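Nickel ABC transporter (Nickel-binding protein) (Bacillus halodurans, PDB 3T66) probably serves as the extracellular solute-binding component of an ABC importer, in a family whose members capture nickel or peptides for uptake. Local coordinates at residues His16-Val21 / Thr192-Glu197; Met32-Val37 / Leu137-Val142; Pro36-Ile41 / Ser476-Ile481; Arg240-Thr245 / Ile455-Val460. All coordinates share one frame; numbering follows the deposited sequence.

Interaction 1: His16-Val21 / Thr192-Glu197; sequences HFLFNV and TFSFNE
H16 to F19 pair with T192 to F195 as parallel strands, the short axes 4.5 Å apart at closest and 23° from exact alignment. The register H16-T192, F17-F193, L18-S194, F19-F195 is borne out by the bonding: F17 N donates to T192 O at 2.8 Å, S194 N to F17 O at 2.9 Å, and F19 N to S194 O. N196 N carries the pattern one step past the strand end, to F19 O.

On the face of H16, L18, T192 and S194, the imidazole edge does the touching. H16 CG is turned away from its own backbone N (chi1 -173°), which carries that edge across to T192 O and S194 OG. H16 NE2 lies 2.7 Å from S194 OG in a hydrogen bond that either could donate, while ND1 is bonded to Q210 O, so two bonds fix the ring's rotation. The other face is an aromatic cluster. CD2 of F17 sits over one face of the F193 ring, offset toward its rim, with centroids 4.8 Å apart and planes at 45°; F19 brings CB to 3.6 Å from F193 CE1.

I35 and R38 of helix 35-38 pack on F19 and F193, whereas A205 of helix 199-207 meets L18. Strand 213-215 continues the pairing beyond 14-19, and strand 172-177 runs antiparallel beyond 190-195.

Interaction 2: Met32-Val37 / Leu137-Val142; sequences MTYIPV and LVNPNV
M32 meets N141 only marginally, its SD 4.5 Å from OD1 of that asparagine. Its carbonyl matters more locally, because M32 O lies above one face of the Y34 ring, opposite the face used by the other segment.

Y34 carries most of the contact. The phenol is placed with CG beside the backbone N (chi1 -59°), which brings the ring across the pyrrolidine of P140. P140 CB stands 3.9 Å from the ring centroid and 24° off the normal, a CH-pi contact over the face, and CG of the same proline reaches CD2 of Y34 at 3.8 Å. Farther along the ring, N141 OD1 comes to 3.3 Å from Y34 CE1, with the amide turned 82° from the ring plane.

These positions belong to two short helical elements: Y34 is the N-cap residue of helix 35-38, and P140-N141 form a 3-10 turn closed by V142 N to N139 O at 2.8 Å. With an alanine in place of Y34, P140 would probably lose the aromatic face against which its CB rests, leaving a gap between the N-cap and the turn.

One helical turn on, V37 points toward the other segment and crosses P140 at about a right angle, CG2 lying 4.1 Å from P140 CB.

Interaction 3: Pro36-Ile41 / Ser476-Ile481; sequences PVRAGI and SEYYMI
R38 and I481 form the close-fitting end of this contact, where the last turn of helix 35-38 meets an irregular segment. I481 N donates to R38 O at 2.8 Å with an N-H...O angle of 158°, and I481 CG2 lies 3.5 Å from A39 O. The helix stops here in a Schellman motif: G40 N returns to V37 O and I41 N to P36 O at 2.9 Å. Positive phi (79°) favours glycine at G40, and a beta carbon would point toward I481. V37 CG1 adds apolar packing at 4.1 Å from Y479 CE1.

Toward the partly exposed side of R38 and E477 the fit depends on flat and flexible groups. R38 stays extended from CG to NE and lies alongside M480, whose CE is 3.5 Å from R38 CD. E477 O sits 3.1 Å from R38 CZ, above the centre of one guanidinium face, and the angles are too poor for hydrogen bonds from NE or NH2. The E477 carboxylate instead binds Y215 OH, its OE1 5.2 Å from R38 NH1. A serine replacing R38 would probably leave M480 CE without its aliphatic flank and E477 O without the positive group facing it.

Behind the contact, R38 packs on F19 and F193, M480 on F17 and F19 of strand 14-19, and I481 on V191 of strand 190-195.

Interaction 4: Arg240-Thr245 / Ile455-Val460; sequences RTHNLT and IHPSAV
H242 and I455 meet where strands 240-245 and 455-460 run antiparallel at 141°, their axes 4.7 Å apart at closest, with H242 N donating to I455 O at 2.6 Å and only a weak return bond from I455 N to H242 O. Such an angle lets the strands diverge quickly, which fits the observation that R240 to H242 alone touch I455 to P457.

The H242 imidazole lies alongside I455, pointing the same way, and its CD2 is 3.6 Å from I455 CG1. CG of H242 is beside the backbone N (chi1 -66°), which also brings one ring face under P457 CD, offset toward the rim; P457 CG comes to 3.7 Å from H242 NE2. R240 crosses the proline at about a right angle, its CG 3.3 Å from P457 CG. The guanidinium continues past the proline to S385, whose OG accepts from R240 NH1 and also bonds weakly to H242 ND1. The T241 and H456 side chains lie side by side, pointing the same way, but the weak bond between them is doubtful, and T241 OG1 is hydrogen-bonded to P286 O.

Strand 451-464 also pairs with strands 213-215, 231-237 and 280-282. A long strand shared in this way is consistent with the interlobe connections of two-lobed solute-binding proteins, in which such strands pass from one lobe to the other.

Interactions 1, 2 and 3 gather around helix 35-38. Interactions 2 and 3 share P36 and V37 with centres about 8 Å apart, and they join directly where P140 meets Y478. Interaction 1 packs against the same helix and the residue after it, F19 on I35 and F193 on A39. Interactions 3 and 4 are the buried contacts, whereas 1 and 2 are partly buried. Chemistry follows place: regular backbone bonding dominates interaction 1, a proline on an aromatic face interaction 2, and a capped helix end interaction 3. Interaction 4, about 22 Å from interaction 3 between centres, is a splayed strand pair that touches interaction 3 through A459 and E477.

Interaction 1: His16-Val21 / Thr192-Glu197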
loop_
_atom_site.group_PDB
_atom_site.type_symbol
_atom_site.label_atom_id
_atom_site.label_comp_id
_atom_site.label_asym_id
_atom_site.label_seq_id
_atom_site.Cartn_x
_atom_site.Cartn_y
_atom_site.Cartn_z
ATOM N N HIS A 16 -17.928 2.459 18.424
ATOM C CA HIS A 16 -16.864 3.401 18.673
ATOM C C HIS A 16 -15.601 2.809 18.144
ATOM O O HIS A 16 -15.131 1.767 18.628
ATOM C CB HIS A 16 -16.699 3.691 20.148
ATOM C CG HIS A 16 -15.722 4.791 20.427
ATOM N ND1 HIS A 16 -15.227 5.054 21.693
ATOM C CD2 HIS A 16 -15.114 5.671 19.592
ATOM C CE1 HIS A 16 -14.382 6.067 21.626
ATOM N NE2 HIS A 16 -14.296 6.458 20.363
ATOM N N PHE A 17 -15.067 3.492 17.142
ATOM C CA PHE A 17 -13.898 3.048 16.423
ATOM C C PHE A 17 -12.870 4.096 16.694
ATOM O O PHE A 17 -13.152 5.311 16.692
ATOM C CB PHE A 17 -14.216 2.916 14.939
ATOM C CG PHE A 17 -13.016 2.798 14.049
ATOM C CD1 PHE A 17 -12.509 1.565 13.706
ATOM C CD2 PHE A 17 -12.425 3.914 13.500
ATOM C CE1 PHE A 17 -11.418 1.460 12.861
ATOM C CE2 PHE A 17 -11.342 3.801 12.672
ATOM C CZ PHE A 17 -10.844 2.584 12.355
ATOM N N LEU A 18 -11.685 3.591 16.985
ATOM C CA LEU A 18 -10.604 4.393 17.543
ATOM C C LEU A 18 -9.365 4.283 16.683
ATOM O O LEU A 18 -8.726 3.215 16.585
ATOM C CB LEU A 18 -10.291 3.997 18.984
ATOM C CG LEU A 18 -9.158 4.802 19.648
ATOM C CD1 LEU A 18 -9.247 6.385 19.510
ATOM C CD2 LEU A 18 -8.961 4.341 21.112
ATOM N N PHE A 19 -9.053 5.398 16.049
ATOM C CA PHE A 19 -8.193 5.334 14.915
ATOM C C PHE A 19 -6.766 5.789 15.202
ATOM O O PHE A 19 -6.444 6.394 16.215
ATOM C CB PHE A 19 -8.801 6.062 13.708
ATOM C CG PHE A 19 -7.995 5.917 12.467
ATOM C CD1 PHE A 19 -7.719 4.661 11.942
ATOM C CD2 PHE A 19 -7.482 7.024 11.825
ATOM C CE1 PHE A 19 -6.948 4.516 10.763
ATOM C CE2 PHE A 19 -6.713 6.903 10.656
ATOM C CZ PHE A 19 -6.445 5.653 10.136
ATOM N N ASN A 20 -5.927 5.459 14.251
ATOM C CA ASN A 20 -4.498 5.537 14.297
ATOM C C ASN A 20 -3.915 6.946 14.446
ATOM O O ASN A 20 -2.893 7.137 15.089
ATOM C CB ASN A 20 -4.084 4.991 12.920
ATOM C CG ASN A 20 -2.830 4.281 12.952
ATOM O OD1 ASN A 20 -2.243 4.134 14.009
ATOM N ND2 ASN A 20 -2.380 3.814 11.801
ATOM N N VAL A 21 -4.599 7.910 13.822
ATOM C CA VAL A 21 -4.039 9.154 13.292
ATOM C C VAL A 21 -5.103 10.244 13.395
ATOM O O VAL A 21 -6.300 9.971 13.256
ATOM C CB VAL A 21 -3.718 8.957 11.791
ATOM C CG1 VAL A 21 -3.276 10.253 11.127
ATOM C CG2 VAL A 21 -2.689 7.812 11.586
ATOM N N THR A 192 -19.126 6.570 16.455
ATOM C CA THR A 192 -18.083 7.486 16.876
ATOM C C THR A 192 -16.758 7.029 16.306
ATOM O O THR A 192 -16.314 5.897 16.538
ATOM C CB THR A 192 -18.004 7.591 18.399
ATOM O OG1 THR A 192 -19.305 7.900 18.922
ATOM C CG2 THR A 192 -17.045 8.685 18.818
ATOM N N PHE A 193 -16.144 7.936 15.556
ATOM C CA PHE A 193 -14.838 7.722 14.921
ATOM C C PHE A 193 -13.886 8.690 15.564
ATOM O O PHE A 193 -13.987 9.885 15.318
ATOM C CB PHE A 193 -14.924 8.047 13.407
ATOM C CG PHE A 193 -13.726 7.613 12.604
ATOM C CD1 PHE A 193 -12.513 8.277 12.708
ATOM C CD2 PHE A 193 -13.831 6.574 11.704
ATOM C CE1 PHE A 193 -11.403 7.879 11.938
ATOM C CE2 PHE A 193 -12.737 6.167 10.932
ATOM C CZ PHE A 193 -11.523 6.819 11.055
ATOM N N SER A 194 -12.963 8.193 16.360
ATOM C CA SER A 194 -12.111 9.100 17.102
ATOM C C SER A 194 -10.664 8.673 16.992
ATOM O O SER A 194 -10.376 7.514 16.636
ATOM C CB SER A 194 -12.516 9.090 18.569
ATOM O OG SER A 194 -12.314 7.795 19.041
ATOM N N PHE A 195 -9.764 9.602 17.334
ATOM C CA PHE A 195 -8.324 9.431 17.119
ATOM C C PHE A 195 -7.498 9.497 18.376
ATOM O O PHE A 195 -7.707 10.353 19.234
ATOM C CB PHE A 195 -7.772 10.542 16.252
ATOM C CG PHE A 195 -8.792 11.270 15.460
ATOM C CD1 PHE A 195 -9.554 10.621 14.512
ATOM C CD2 PHE A 195 -8.940 12.627 15.612
ATOM C CE1 PHE A 195 -10.457 11.312 13.762
ATOM C CE2 PHE A 195 -9.838 13.332 14.849
ATOM C CZ PHE A 195 -10.598 12.679 13.924
ATOM N N ASN A 196 -6.504 8.635 18.445
ATOM C CA ASN A 196 -5.509 8.726 19.466
ATOM C C ASN A 196 -4.171 8.200 18.991
ATOM O O ASN A 196 -4.035 7.003 18.704
ATOM C CB ASN A 196 -5.944 7.946 20.684
ATOM C CG ASN A 196 -5.020 8.167 21.848
ATOM O OD1 ASN A 196 -5.280 9.014 22.692
ATOM N ND2 ASN A 196 -3.904 7.437 21.876
ATOM N N GLU A 197 -3.178 9.094 18.947
ATOM C CA GLU A 197 -1.860 8.756 18.376
ATOM C C GLU A 197 -0.987 7.807 19.223
ATOM O O GLU A 197 0.035 7.360 18.757
ATOM C CB GLU A 197 -1.111 10.006 17.853
ATOM C CG GLU A 197 -1.971 10.897 16.847
ATOM C CD GLU A 197 -1.161 11.730 15.794
ATOM O OE1 GLU A 197 0.091 11.664 15.750
ATOM O OE2 GLU A 197 -1.783 12.462 14.979
#

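Interaction 2: Met32-Val37 / Leu137-Val142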
loop_
_atom_site.group_PDB
_atom_site.type_symbol
_atom_site.label_atom_id
_atom_site.label_comp_id
_atom_site.label_asym_id
_atom_site.label_seq_id
_atom_site.Cartn_x
_atom_site.Cartn_y
_atom_site.Cartn_z
ATOM N N MET A 32 -5.496 13.993 3.216
ATOM C CA MET A 32 -4.273 13.208 3.306
ATOM C C MET A 32 -4.303 12.137 4.376
ATOM O O MET A 32 -3.386 11.366 4.487
ATOM C CB MET A 32 -3.116 14.133 3.631
ATOM C CG MET A 32 -2.170 14.409 2.497
ATOM S SD MET A 32 -2.282 13.277 1.111
ATOM C CE MET A 32 -0.603 12.704 0.996
ATOM N N THR A 33 -5.378 12.056 5.133
ATOM C CA THR A 33 -5.468 11.093 6.211
ATOM C C THR A 33 -6.518 10.116 5.829
ATOM O O THR A 33 -6.628 9.047 6.364
ATOM C CB THR A 33 -5.930 11.781 7.411
ATOM O OG1 THR A 33 -6.491 13.016 6.997
ATOM C CG2 THR A 33 -4.784 12.070 8.274
ATOM N N TYR A 34 -7.294 10.549 4.869
ATOM C CA TYR A 34 -8.290 9.741 4.162
ATOM C C TYR A 34 -9.464 9.385 5.006
ATOM O O TYR A 34 -10.216 8.471 4.691
ATOM C CB TYR A 34 -7.693 8.473 3.576
ATOM C CG TYR A 34 -6.571 8.697 2.598
ATOM C CD1 TYR A 34 -6.311 9.959 2.063
ATOM C CD2 TYR A 34 -5.766 7.635 2.199
ATOM C CE1 TYR A 34 -5.273 10.151 1.166
ATOM C CE2 TYR A 34 -4.736 7.816 1.300
ATOM C CZ TYR A 34 -4.496 9.069 0.776
ATOM O OH TYR A 34 -3.474 9.227 -0.140
ATOM N N ILE A 35 -9.628 10.143 6.070
ATOM C CA ILE A 35 -10.586 9.851 7.087
ATOM C C ILE A 35 -11.991 9.952 6.538
ATOM O O ILE A 35 -12.827 9.120 6.848
ATOM C CB ILE A 35 -10.339 10.755 8.271
ATOM C CG1 ILE A 35 -8.855 10.562 8.711
ATOM C CG2 ILE A 35 -11.432 10.576 9.329
ATOM C CD1 ILE A 35 -8.534 10.147 10.196
ATOM N N PRO A 36 -12.252 10.934 5.675
ATOM C CA PRO A 36 -13.598 10.962 5.095
ATOM C C PRO A 36 -14.061 9.614 4.587
ATOM O O PRO A 36 -15.142 9.142 4.965
ATOM C CB PRO A 36 -13.441 11.943 3.954
ATOM C CG PRO A 36 -12.477 12.965 4.554
ATOM C CD PRO A 36 -11.495 12.161 5.362
ATOM N N VAL A 37 -13.240 8.980 3.765
ATOM C CA VAL A 37 -13.563 7.668 3.233
ATOM C C VAL A 37 -13.519 6.607 4.330
ATOM O O VAL A 37 -14.383 5.708 4.360
ATOM C CB VAL A 37 -12.654 7.300 2.045
ATOM C CG1 VAL A 37 -12.864 5.849 1.592
ATOM C CG2 VAL A 37 -12.931 8.224 0.902
ATOM N N LEU A 137 -8.201 7.166 -9.698
ATOM C CA LEU A 137 -9.471 7.596 -9.125
ATOM C C LEU A 137 -9.839 6.838 -7.849
ATOM O O LEU A 137 -10.783 7.182 -7.141
ATOM C CB LEU A 137 -10.563 7.564 -10.178
ATOM C CG LEU A 137 -10.245 8.449 -11.384
ATOM C CD1 LEU A 137 -11.304 8.359 -12.479
ATOM C CD2 LEU A 137 -10.047 9.899 -10.951
ATOM N N VAL A 138 -9.059 5.821 -7.535
ATOM C CA VAL A 138 -9.235 5.095 -6.298
ATOM C C VAL A 138 -8.815 5.941 -5.076
ATOM O O VAL A 138 -9.304 5.723 -3.982
ATOM C CB VAL A 138 -8.377 3.823 -6.329
ATOM C CG1 VAL A 138 -8.488 3.012 -5.017
ATOM C CG2 VAL A 138 -8.691 2.967 -7.519
ATOM N N ASN A 139 -7.915 6.899 -5.281
ATOM C CA ASN A 139 -7.336 7.665 -4.211
ATOM C C ASN A 139 -8.432 8.302 -3.439
ATOM O O ASN A 139 -9.220 9.060 -3.995
ATOM C CB ASN A 139 -6.489 8.779 -4.778
ATOM C CG ASN A 139 -5.296 9.123 -3.908
ATOM O OD1 ASN A 139 -5.419 9.379 -2.716
ATOM N ND2 ASN A 139 -4.124 9.167 -4.530
ATOM N N PRO A 140 -8.485 8.015 -2.144
ATOM C CA PRO A 140 -9.457 8.588 -1.286
ATOM C C PRO A 140 -9.542 10.078 -1.418
ATOM O O PRO A 140 -10.572 10.656 -1.107
ATOM C CB PRO A 140 -8.949 8.186 0.056
ATOM C CG PRO A 140 -8.563 6.790 -0.198
ATOM C CD PRO A 140 -7.805 6.894 -1.491
ATOM N N ASN A 141 -8.481 10.692 -1.916
ATOM C CA ASN A 141 -8.419 12.132 -2.211
ATOM C C ASN A 141 -9.405 12.641 -3.155
ATOM O O ASN A 141 -9.611 13.839 -3.221
ATOM C CB ASN A 141 -7.173 12.391 -3.005
ATOM C CG ASN A 141 -6.033 12.450 -2.163
ATOM O OD1 ASN A 141 -6.201 12.500 -0.926
ATOM N ND2 ASN A 141 -4.839 12.420 -2.753
ATOM N N VAL A 142 -9.883 11.760 -4.011
ATOM C CA VAL A 142 -10.645 12.195 -5.101
ATOM C C VAL A 142 -12.009 11.681 -4.819
ATOM O O VAL A 142 -12.797 11.427 -5.711
ATOM C CB VAL A 142 -10.128 11.605 -6.364
ATOM C CG1 VAL A 142 -10.774 12.303 -7.521
ATOM C CG2 VAL A 142 -8.691 11.816 -6.467
#

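Interaction 3: Pro36-Ile41 / Ser476-Ile481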
loop_
_atom_site.group_PDB
_atom_site.type_symbol
_atom_site.label_atom_id
_atom_site.label_comp_id
_atom_site.label_asym_id
_atom_site.label_seq_id
_atom_site.Cartn_x
_atom_site.Cartn_y
_atom_site.Cartn_z
ATOM N N PRO A 36 -12.252 10.934 5.675
ATOM C CA PRO A 36 -13.598 10.962 5.095
ATOM C C PRO A 36 -14.061 9.614 4.587
ATOM O O PRO A 36 -15.142 9.142 4.965
ATOM C CB PRO A 36 -13.441 11.943 3.954
ATOM C CG PRO A 36 -12.477 12.965 4.554
ATOM C CD PRO A 36 -11.495 12.161 5.362
ATOM N N VAL A 37 -13.240 8.980 3.765
ATOM C CA VAL A 37 -13.563 7.668 3.233
ATOM C C VAL A 37 -13.519 6.607 4.330
ATOM O O VAL A 37 -14.383 5.708 4.360
ATOM C CB VAL A 37 -12.654 7.300 2.045
ATOM C CG1 VAL A 37 -12.864 5.849 1.592
ATOM C CG2 VAL A 37 -12.931 8.224 0.902
ATOM N N ARG A 38 -12.551 6.728 5.234
ATOM C CA ARG A 38 -12.412 5.748 6.321
ATOM C C ARG A 38 -13.614 5.677 7.275
ATOM O O ARG A 38 -13.993 4.601 7.766
ATOM C CB ARG A 38 -11.097 5.919 7.061
ATOM C CG ARG A 38 -9.944 5.533 6.159
ATOM C CD ARG A 38 -8.579 5.767 6.771
ATOM N NE ARG A 38 -7.536 5.736 5.743
ATOM C CZ ARG A 38 -6.278 5.359 5.949
ATOM N NH1 ARG A 38 -5.899 4.942 7.134
ATOM N NH2 ARG A 38 -5.407 5.360 4.958
ATOM N N ALA A 39 -14.248 6.814 7.486
ATOM C CA ALA A 39 -15.351 6.877 8.408
ATOM C C ALA A 39 -16.639 6.682 7.660
ATOM O O ALA A 39 -17.701 6.671 8.258
ATOM C CB ALA A 39 -15.355 8.209 9.152
ATOM N N GLY A 40 -16.544 6.556 6.346
ATOM C CA GLY A 40 -17.710 6.226 5.525
ATOM C C GLY A 40 -18.602 7.427 5.259
ATOM O O GLY A 40 -19.825 7.284 5.149
ATOM N N ILE A 41 -17.995 8.604 5.149
ATOM C CA ILE A 41 -18.741 9.784 4.725
ATOM C C ILE A 41 -18.804 9.831 3.197
ATOM O O ILE A 41 -19.797 10.289 2.582
ATOM C CB ILE A 41 -18.076 11.087 5.239
ATOM C CG1 ILE A 41 -18.059 11.090 6.761
ATOM C CG2 ILE A 41 -18.819 12.280 4.764
ATOM C CD1 ILE A 41 -16.877 11.731 7.361
ATOM N N SER A 476 -6.095 -2.271 1.249
ATOM C CA SER A 476 -5.720 -0.957 0.762
ATOM C C SER A 476 -5.576 -0.061 1.971
ATOM O O SER A 476 -4.868 0.955 1.961
ATOM C CB SER A 476 -6.803 -0.427 -0.139
ATOM O OG SER A 476 -8.059 -0.569 0.486
ATOM N N GLU A 477 -6.262 -0.466 3.031
ATOM C CA GLU A 477 -6.378 0.344 4.216
ATOM C C GLU A 477 -7.196 1.588 3.974
ATOM O O GLU A 477 -6.990 2.582 4.653
ATOM C CB GLU A 477 -4.986 0.737 4.684
ATOM C CG GLU A 477 -4.205 -0.419 5.268
ATOM C CD GLU A 477 -3.055 0.082 6.075
ATOM O OE1 GLU A 477 -3.281 0.463 7.232
ATOM O OE2 GLU A 477 -1.928 0.116 5.549
ATOM N N TYR A 478 -8.096 1.557 2.999
ATOM C CA TYR A 478 -8.903 2.717 2.727
ATOM C C TYR A 478 -10.242 2.507 3.344
ATOM O O TYR A 478 -10.973 3.447 3.567
ATOM C CB TYR A 478 -9.095 2.920 1.245
ATOM C CG TYR A 478 -7.821 3.216 0.512
ATOM C CD1 TYR A 478 -6.728 3.767 1.167
ATOM C CD2 TYR A 478 -7.711 2.951 -0.865
ATOM C CE1 TYR A 478 -5.550 4.029 0.482
ATOM C CE2 TYR A 478 -6.527 3.216 -1.565
ATOM C CZ TYR A 478 -5.453 3.762 -0.887
ATOM O OH TYR A 478 -4.281 4.031 -1.579
ATOM N N TYR A 479 -10.568 1.267 3.644
ATOM C CA TYR A 479 -11.920 0.967 4.018
ATOM C C TYR A 479 -11.984 0.410 5.404
ATOM O O TYR A 479 -11.326 -0.572 5.728
ATOM C CB TYR A 479 -12.545 0.024 3.010
ATOM C CG TYR A 479 -12.284 0.487 1.636
ATOM C CD1 TYR A 479 -12.808 1.669 1.189
ATOM C CD2 TYR A 479 -11.464 -0.216 0.796
ATOM C CE1 TYR A 479 -12.552 2.126 -0.087
ATOM C CE2 TYR A 479 -11.199 0.247 -0.487
ATOM C CZ TYR A 479 -11.752 1.414 -0.903
ATOM O OH TYR A 479 -11.490 1.892 -2.151
ATOM N N MET A 480 -12.782 1.073 6.234
ATOM C CA MET A 480 -12.911 0.699 7.617
ATOM C C MET A 480 -14.348 0.815 8.005
ATOM O O MET A 480 -14.984 -0.201 8.223
ATOM C CB MET A 480 -12.023 1.577 8.448
ATOM C CG MET A 480 -10.674 1.708 7.777
ATOM S SD MET A 480 -9.498 2.327 8.916
ATOM C CE MET A 480 -8.026 2.460 7.875
ATOM N N ILE A 481 -14.915 2.011 8.049
ATOM C CA ILE A 481 -16.309 2.061 8.465
ATOM C C ILE A 481 -17.123 1.914 7.189
ATOM O O ILE A 481 -16.809 2.585 6.214
ATOM C CB ILE A 481 -16.659 3.363 9.291
ATOM C CG1 ILE A 481 -15.876 3.471 10.617
ATOM C CG2 ILE A 481 -18.153 3.442 9.571
ATOM C CD1 ILE A 481 -15.917 2.241 11.480
#

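Interaction 4: Arg240-Thr245 / Ile455-Val460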
loop_
_atom_site.group_PDB
_atom_site.type_symbol
_atom_site.label_atom_id
_atom_site.label_comp_id
_atom_site.label_asym_id
_atom_site.label_seq_id
_atom_site.Cartn_x
_atom_site.Cartn_y
_atom_site.Cartn_z
ATOM N N ARG A 240 2.590 -2.792 0.981
ATOM C CA ARG A 240 4.023 -2.517 1.136
ATOM C C ARG A 240 4.826 -3.789 1.336
ATOM O O ARG A 240 4.303 -4.787 1.824
ATOM C CB ARG A 240 4.279 -1.509 2.234
ATOM C CG ARG A 240 4.933 -2.007 3.497
ATOM C CD ARG A 240 5.732 -0.858 4.143
ATOM N NE ARG A 240 5.145 0.475 3.938
ATOM C CZ ARG A 240 5.645 1.409 3.127
ATOM N NH1 ARG A 240 6.743 1.179 2.412
ATOM N NH2 ARG A 240 5.038 2.578 3.028
ATOM N N THR A 241 6.081 -3.779 0.906
ATOM C CA THR A 241 6.892 -4.970 0.983
ATOM C C THR A 241 8.238 -4.515 1.469
ATOM O O THR A 241 8.726 -3.454 1.029
ATOM C CB THR A 241 7.006 -5.688 -0.400
ATOM O OG1 THR A 241 5.759 -6.309 -0.723
ATOM C CG2 THR A 241 8.079 -6.802 -0.410
ATOM N N HIS A 242 8.836 -5.286 2.380
ATOM C CA HIS A 242 10.218 -5.000 2.721
ATOM C C HIS A 242 11.153 -5.787 1.865
ATOM O O HIS A 242 10.866 -6.930 1.547
ATOM C CB HIS A 242 10.512 -5.300 4.181
ATOM C CG HIS A 242 9.788 -4.403 5.115
ATOM N ND1 HIS A 242 9.475 -3.102 4.789
ATOM C CD2 HIS A 242 9.282 -4.623 6.348
ATOM C CE1 HIS A 242 8.827 -2.549 5.798
ATOM N NE2 HIS A 242 8.700 -3.451 6.757
ATOM N N ASN A 243 12.283 -5.194 1.520
ATOM C CA ASN A 243 13.282 -5.927 0.786
ATOM C C ASN A 243 14.684 -5.466 1.063
ATOM O O ASN A 243 14.915 -4.372 1.592
ATOM C CB ASN A 243 13.026 -5.761 -0.714
ATOM C CG ASN A 243 13.065 -4.314 -1.151
ATOM O OD1 ASN A 243 14.053 -3.609 -0.947
ATOM N ND2 ASN A 243 11.973 -3.854 -1.749
ATOM N N LEU A 244 15.627 -6.298 0.666
ATOM C CA LEU A 244 16.994 -5.836 0.418
ATOM C C LEU A 244 17.085 -5.341 -1.019
ATOM O O LEU A 244 17.178 -6.145 -1.944
ATOM C CB LEU A 244 18.019 -6.966 0.618
ATOM C CG LEU A 244 18.094 -7.644 1.978
ATOM C CD1 LEU A 244 19.186 -8.690 1.998
ATOM C CD2 LEU A 244 18.339 -6.582 2.983
ATOM N N THR A 245 17.058 -4.029 -1.209
ATOM C CA THR A 245 17.353 -3.466 -2.521
ATOM C C THR A 245 18.869 -3.516 -2.799
ATOM O O THR A 245 19.661 -2.993 -2.001
ATOM C CB THR A 245 16.862 -2.019 -2.617
ATOM O OG1 THR A 245 15.430 -1.986 -2.522
ATOM C CG2 THR A 245 17.314 -1.370 -3.932
ATOM N N ILE A 455 9.613 -9.308 3.564
ATOM C CA ILE A 455 8.280 -9.456 4.122
ATOM C C ILE A 455 7.208 -8.442 3.656
ATOM O O ILE A 455 7.476 -7.418 2.981
ATOM C CB ILE A 455 8.307 -9.499 5.656
ATOM C CG1 ILE A 455 8.691 -8.148 6.230
ATOM C CG2 ILE A 455 9.232 -10.625 6.183
ATOM C CD1 ILE A 455 8.370 -8.020 7.732
ATOM N N HIS A 456 5.987 -8.772 4.035
ATOM C CA HIS A 456 4.837 -7.936 3.843
ATOM C C HIS A 456 4.356 -7.604 5.252
ATOM O O HIS A 456 3.793 -8.457 5.930
ATOM C CB HIS A 456 3.716 -8.716 3.113
ATOM C CG HIS A 456 4.059 -9.155 1.725
ATOM N ND1 HIS A 456 4.636 -8.318 0.791
ATOM C CD2 HIS A 456 3.861 -10.337 1.096
ATOM C CE1 HIS A 456 4.786 -8.970 -0.348
ATOM N NE2 HIS A 456 4.320 -10.197 -0.191
ATOM N N PRO A 457 4.570 -6.368 5.706
ATOM C CA PRO A 457 4.076 -6.059 7.055
ATOM C C PRO A 457 2.521 -5.923 7.127
ATOM O O PRO A 457 1.869 -5.320 6.214
ATOM C CB PRO A 457 4.797 -4.738 7.405
ATOM C CG PRO A 457 5.093 -4.102 6.086
ATOM C CD PRO A 457 5.221 -5.213 5.060
ATOM N N SER A 458 1.958 -6.468 8.216
ATOM C CA SER A 458 0.498 -6.524 8.425
ATOM C C SER A 458 -0.153 -5.313 9.038
ATOM O O SER A 458 0.389 -4.695 9.947
ATOM C CB SER A 458 0.127 -7.730 9.262
ATOM O OG SER A 458 0.336 -8.913 8.507
ATOM N N ALA A 459 -1.328 -4.971 8.532
ATOM C CA ALA A 459 -2.168 -4.032 9.234
ATOM C C ALA A 459 -2.877 -4.868 10.252
ATOM O O ALA A 459 -3.302 -6.008 9.967
ATOM C CB ALA A 459 -3.137 -3.373 8.327
ATOM N N VAL A 460 -2.985 -4.320 11.451
ATOM C CA VAL A 460 -3.500 -5.112 12.557
ATOM C C VAL A 460 -4.650 -4.385 13.177
ATOM O O VAL A 460 -4.573 -3.172 13.349
ATOM C CB VAL A 460 -2.435 -5.326 13.623
ATOM C CG1 VAL A 460 -2.797 -6.516 14.467
ATOM C CG2 VAL A 460 -1.080 -5.539 12.986
#